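Local structure of ubiquitin-conjugating enzyme E2, putative (Plasmodium falciparum, 2Q0V) at residues 78-89 and 119-129. The protein probably takes part in ubiquitin conjugation as a member of the E2 family, resembling the UEV (UBE2V-like) variants. Sequence-based numbering, arbitrary orientation.
Sequences IFCDDNYPDSPP and WNRNYTIETIL
Trp119 packs against the proline-rich loop 84-89 of this UBC fold, joining the chain after strand 73-79 to the lead into helix 125-135. With CG anti to the backbone N (chi1 178°), the indole lies across Pro88 and Pro89: Pro88 CA sits over one face, 4.0 Å from the centroid of the six-membered ring, and Pro89 CD covers the same face nearer the rim, both as CH-pi contacts. Tyr123 CB backs the opposite face. In the ring plane, Trp119 NE1 donates a nearly straight hydrogen bond of 2.8 Å to Pro85 O, which, with the packing on both faces, holds the indole in its rotation. Tyr84, followed by a cis peptide bond, crosses the indole at about a right angle, its own ring sandwiched between Cys80 SG and Pro85 CB; its hydroxyl bonds to Glu29 of helix 22-34, which also accepts from Ile125 N. Near exposed Asp86, Arg121 bends at chi3 (-57°), laying one guanidinium face over Pro85 CG, while Arg121 NE makes a bent salt-bridge hydrogen bond (131°) to Asp86 OD1 at 2.7 Å, from above the carboxylate plane. Toward helix 125-135, Pro89 CG meets Ile128 CD1 tip to tip. Ile78 CD1 packs among Ile125 CG2, Ile128 CG2 and Leu129 CD2, 3.9-4.0 Å from each.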
loop_
_atom_site.group_PDB
_atom_site.type_symbol
_atom_site.label_atom_id
_atom_site.label_comp_id
_atom_site.label_asym_id
_atom_site.label_seq_id
_atom_site.Cartn_x
_atom_site.Cartn_y
_atom_site.Cartn_z
ATOM N N ILE A 78 2.509 -5.580 -0.847
ATOM C CA ILE A 78 2.790 -5.196 0.550
ATOM C C ILE A 78 3.121 -6.457 1.369
ATOM O O ILE A 78 2.416 -7.442 1.327
ATOM C CB ILE A 78 1.627 -4.326 1.161
ATOM C CG1 ILE A 78 1.568 -2.990 0.412
ATOM C CG2 ILE A 78 1.834 -4.077 2.643
ATOM C CD1 ILE A 78 0.600 -1.945 0.965
ATOM N N PHE A 79 4.226 -6.438 2.082
ATOM C CA PHE A 79 4.587 -7.597 2.858
ATOM C C PHE A 79 4.591 -7.257 4.322
ATOM O O PHE A 79 5.386 -6.421 4.742
ATOM C CB PHE A 79 5.980 -8.116 2.469
ATOM C CG PHE A 79 6.454 -9.243 3.361
ATOM C CD1 PHE A 79 5.985 -10.538 3.159
ATOM C CD2 PHE A 79 7.312 -8.992 4.431
ATOM C CE1 PHE A 79 6.376 -11.568 3.990
ATOM C CE2 PHE A 79 7.712 -10.030 5.281
ATOM C CZ PHE A 79 7.243 -11.317 5.059
ATOM N N CYS A 80 3.734 -7.914 5.096
ATOM C CA CYS A 80 3.680 -7.698 6.554
ATOM C C CYS A 80 4.470 -8.778 7.308
ATOM O O CYS A 80 4.011 -9.917 7.389
ATOM C CB CYS A 80 2.223 -7.713 7.049
ATOM S SG CYS A 80 1.066 -6.567 6.206
ATOM N N ASP A 81 5.631 -8.435 7.867
ATOM C CA ASP A 81 6.400 -9.417 8.661
ATOM C C ASP A 81 5.704 -9.814 9.987
ATOM O O ASP A 81 4.564 -9.387 10.261
ATOM C CB ASP A 81 7.860 -8.968 8.880
ATOM C CG ASP A 81 7.989 -7.830 9.857
ATOM O OD1 ASP A 81 7.058 -7.655 10.669
ATOM O OD2 ASP A 81 9.034 -7.114 9.832
ATOM N N ASP A 82 6.370 -10.639 10.801
ATOM C CA ASP A 82 5.706 -11.141 11.999
ATOM C C ASP A 82 5.587 -10.117 13.154
ATOM O O ASP A 82 4.844 -10.356 14.100
ATOM C CB ASP A 82 6.210 -12.538 12.417
ATOM C CG ASP A 82 5.297 -13.690 11.863
ATOM O OD1 ASP A 82 4.393 -14.166 12.615
ATOM O OD2 ASP A 82 5.445 -14.090 10.668
ATOM N N ASN A 83 6.264 -8.968 13.031
ATOM C CA ASN A 83 6.117 -7.849 13.973
ATOM C C ASN A 83 4.960 -6.881 13.616
ATOM O O ASN A 83 4.676 -5.924 14.366
ATOM C CB ASN A 83 7.422 -7.040 14.108
ATOM C CG ASN A 83 8.646 -7.903 14.479
ATOM O OD1 ASN A 83 8.541 -8.907 15.203
ATOM N ND2 ASN A 83 9.821 -7.498 13.972
ATOM N N TYR A 84 4.331 -7.109 12.461
ATOM C CA TYR A 84 3.176 -6.333 12.018
ATOM C C TYR A 84 1.970 -6.550 12.939
ATOM O O TYR A 84 1.646 -7.685 13.235
ATOM C CB TYR A 84 2.789 -6.738 10.596
ATOM C CG TYR A 84 1.664 -5.889 10.063
ATOM C CD1 TYR A 84 1.931 -4.635 9.492
ATOM C CD2 TYR A 84 0.334 -6.297 10.177
ATOM C CE1 TYR A 84 0.920 -3.841 9.022
ATOM C CE2 TYR A 84 -0.701 -5.488 9.697
ATOM C CZ TYR A 84 -0.389 -4.265 9.114
ATOM O OH TYR A 84 -1.371 -3.450 8.632
ATOM N N PRO A 85 1.245 -5.482 13.330
ATOM C CA PRO A 85 1.244 -4.062 12.945
ATOM C C PRO A 85 2.198 -3.116 13.647
ATOM O O PRO A 85 2.180 -1.927 13.340
ATOM C CB PRO A 85 -0.182 -3.629 13.277
ATOM C CG PRO A 85 -0.522 -4.406 14.457
ATOM C CD PRO A 85 0.161 -5.766 14.291
ATOM N N ASP A 86 3.019 -3.605 14.573
ATOM C CA ASP A 86 3.905 -2.703 15.308
ATOM C C ASP A 86 5.049 -2.144 14.454
ATOM O O ASP A 86 5.550 -1.043 14.713
ATOM C CB ASP A 86 4.398 -3.354 16.607
ATOM C CG ASP A 86 3.271 -3.544 17.605
ATOM O OD1 ASP A 86 2.739 -2.524 18.131
ATOM O OD2 ASP A 86 2.889 -4.707 17.834
ATOM N N SER A 87 5.436 -2.899 13.430
ATOM C CA SER A 87 6.439 -2.468 12.471
ATOM C C SER A 87 5.787 -2.225 11.106
ATOM O O SER A 87 4.812 -2.896 10.779
ATOM C CB SER A 87 7.526 -3.538 12.341
ATOM O OG SER A 87 8.307 -3.597 13.533
ATOM N N PRO A 88 6.330 -1.273 10.306
ATOM C CA PRO A 88 5.727 -1.016 8.999
ATOM C C PRO A 88 5.912 -2.190 8.040
ATOM O O PRO A 88 6.912 -2.905 8.121
ATOM C CB PRO A 88 6.474 0.230 8.507
ATOM C CG PRO A 88 7.777 0.163 9.175
ATOM C CD PRO A 88 7.488 -0.383 10.545
ATOM N N PRO A 89 4.961 -2.390 7.116
ATOM C CA PRO A 89 5.214 -3.400 6.098
ATOM C C PRO A 89 6.243 -2.864 5.108
ATOM O O PRO A 89 6.575 -1.672 5.155
ATOM C CB PRO A 89 3.856 -3.554 5.405
ATOM C CG PRO A 89 2.891 -2.711 6.146
ATOM C CD PRO A 89 3.663 -1.724 6.935
ATOM N N TRP A 119 5.931 5.515 11.439
ATOM C CA TRP A 119 4.867 4.523 11.490
ATOM C C TRP A 119 4.249 4.541 12.870
ATOM O O TRP A 119 4.902 4.978 13.831
ATOM C CB TRP A 119 5.368 3.127 11.076
ATOM C CG TRP A 119 4.372 2.000 11.138
ATOM C CD1 TRP A 119 4.238 1.086 12.148
ATOM C CD2 TRP A 119 3.397 1.627 10.139
ATOM N NE1 TRP A 119 3.238 0.176 11.848
ATOM C CE2 TRP A 119 2.707 0.487 10.629
ATOM C CE3 TRP A 119 3.032 2.149 8.888
ATOM C CZ2 TRP A 119 1.673 -0.126 9.919
ATOM C CZ3 TRP A 119 2.018 1.522 8.181
ATOM C CH2 TRP A 119 1.344 0.407 8.700
ATOM N N ASN A 120 2.986 4.099 12.940
ATOM C CA ASN A 120 2.160 4.029 14.147
ATOM C C ASN A 120 1.356 2.753 13.892
ATOM O O ASN A 120 0.966 2.484 12.732
ATOM C CB ASN A 120 1.305 5.311 14.189
ATOM C CG ASN A 120 0.344 5.387 15.376
ATOM O OD1 ASN A 120 -0.577 4.572 15.494
ATOM N ND2 ASN A 120 0.522 6.416 16.232
ATOM N N ARG A 121 1.147 1.912 14.911
ATOM C CA ARG A 121 0.430 0.635 14.674
ATOM C C ARG A 121 -1.059 0.818 14.295
ATOM O O ARG A 121 -1.760 -0.131 13.971
ATOM C CB ARG A 121 0.598 -0.325 15.879
ATOM C CG ARG A 121 -0.294 -0.022 17.130
ATOM C CD ARG A 121 0.079 -0.845 18.426
ATOM N NE ARG A 121 0.060 -2.320 18.278
ATOM C CZ ARG A 121 -0.971 -3.027 17.810
ATOM N NH1 ARG A 121 -0.889 -4.358 17.726
ATOM N NH2 ARG A 121 -2.082 -2.406 17.405
ATOM N N ASN A 122 -1.541 2.047 14.379
ATOM C CA ASN A 122 -2.904 2.380 13.993
ATOM C C ASN A 122 -3.092 2.699 12.493
ATOM O O ASN A 122 -4.222 2.913 12.052
ATOM C CB ASN A 122 -3.420 3.557 14.817
ATOM C CG ASN A 122 -3.414 3.284 16.305
ATOM O OD1 ASN A 122 -4.086 2.362 16.800
ATOM N ND2 ASN A 122 -2.650 4.083 17.029
ATOM N N TYR A 123 -1.992 2.752 11.737
ATOM C CA TYR A 123 -2.034 2.772 10.277
ATOM C C TYR A 123 -2.247 1.347 9.754
ATOM O O TYR A 123 -1.989 0.356 10.463
ATOM C CB TYR A 123 -0.745 3.376 9.693
ATOM C CG TYR A 123 -0.406 4.793 10.169
ATOM C CD1 TYR A 123 -1.404 5.712 10.501
ATOM C CD2 TYR A 123 0.910 5.208 10.269
ATOM C CE1 TYR A 123 -1.091 6.990 10.927
ATOM C CE2 TYR A 123 1.230 6.502 10.684
ATOM C CZ TYR A 123 0.232 7.373 11.005
ATOM O OH TYR A 123 0.565 8.651 11.411
ATOM N N THR A 124 -2.750 1.251 8.517
ATOM C CA THR A 124 -3.119 -0.025 7.892
ATOM C C THR A 124 -2.508 -0.115 6.508
ATOM O O THR A 124 -1.935 0.841 6.011
ATOM C CB THR A 124 -4.674 -0.192 7.767
ATOM O OG1 THR A 124 -5.235 0.917 7.059
ATOM C CG2 THR A 124 -5.347 -0.258 9.146
ATOM N N ILE A 125 -2.627 -1.282 5.896
ATOM C CA ILE A 125 -2.397 -1.438 4.470
ATOM C C ILE A 125 -3.140 -0.334 3.688
ATOM O O ILE A 125 -2.549 0.318 2.823
ATOM C CB ILE A 125 -2.796 -2.866 4.016
ATOM C CG1 ILE A 125 -1.788 -3.880 4.591
ATOM C CG2 ILE A 125 -2.821 -2.961 2.487
ATOM C CD1 ILE A 125 -2.373 -5.192 4.978
ATOM N N GLU A 126 -4.405 -0.098 4.026
ATOM C CA GLU A 126 -5.189 0.956 3.406
ATOM C C GLU A 126 -4.573 2.361 3.562
ATOM O O GLU A 126 -4.443 3.083 2.563
ATOM C CB GLU A 126 -6.632 0.890 3.883
ATOM C CG GLU A 126 -7.530 2.028 3.451
ATOM C CD GLU A 126 -9.002 1.825 3.886
ATOM O OE1 GLU A 126 -9.344 0.729 4.437
ATOM O OE2 GLU A 126 -9.817 2.768 3.672
ATOM N N THR A 127 -4.150 2.718 4.775
ATOM C CA THR A 127 -3.426 3.998 5.011
ATOM C C THR A 127 -2.264 4.221 4.042
ATOM O O THR A 127 -2.027 5.347 3.585
ATOM C CB THR A 127 -2.845 4.108 6.462
ATOM O OG1 THR A 127 -3.807 3.633 7.401
ATOM C CG2 THR A 127 -2.531 5.532 6.813
ATOM N N ILE A 128 -1.523 3.149 3.777
ATOM C CA ILE A 128 -0.367 3.201 2.891
ATOM C C ILE A 128 -0.845 3.481 1.460
ATOM O O ILE A 128 -0.377 4.390 0.815
ATOM C CB ILE A 128 0.429 1.873 2.944
ATOM C CG1 ILE A 128 1.010 1.632 4.359
ATOM C CG2 ILE A 128 1.490 1.833 1.801
ATOM C CD1 ILE A 128 1.556 0.180 4.570
ATOM N N LEU A 129 -1.830 2.722 1.013
ATOM C CA LEU A 129 -2.388 2.883 -0.319
ATOM C C LEU A 129 -2.927 4.288 -0.523
ATOM O O LEU A 129 -2.511 4.946 -1.460
ATOM C CB LEU A 129 -3.402 1.772 -0.621
ATOM C CG LEU A 129 -2.743 0.380 -0.577
ATOM C CD1 LEU A 129 -3.737 -0.762 -0.756
ATOM C CD2 LEU A 129 -1.485 0.247 -1.508
#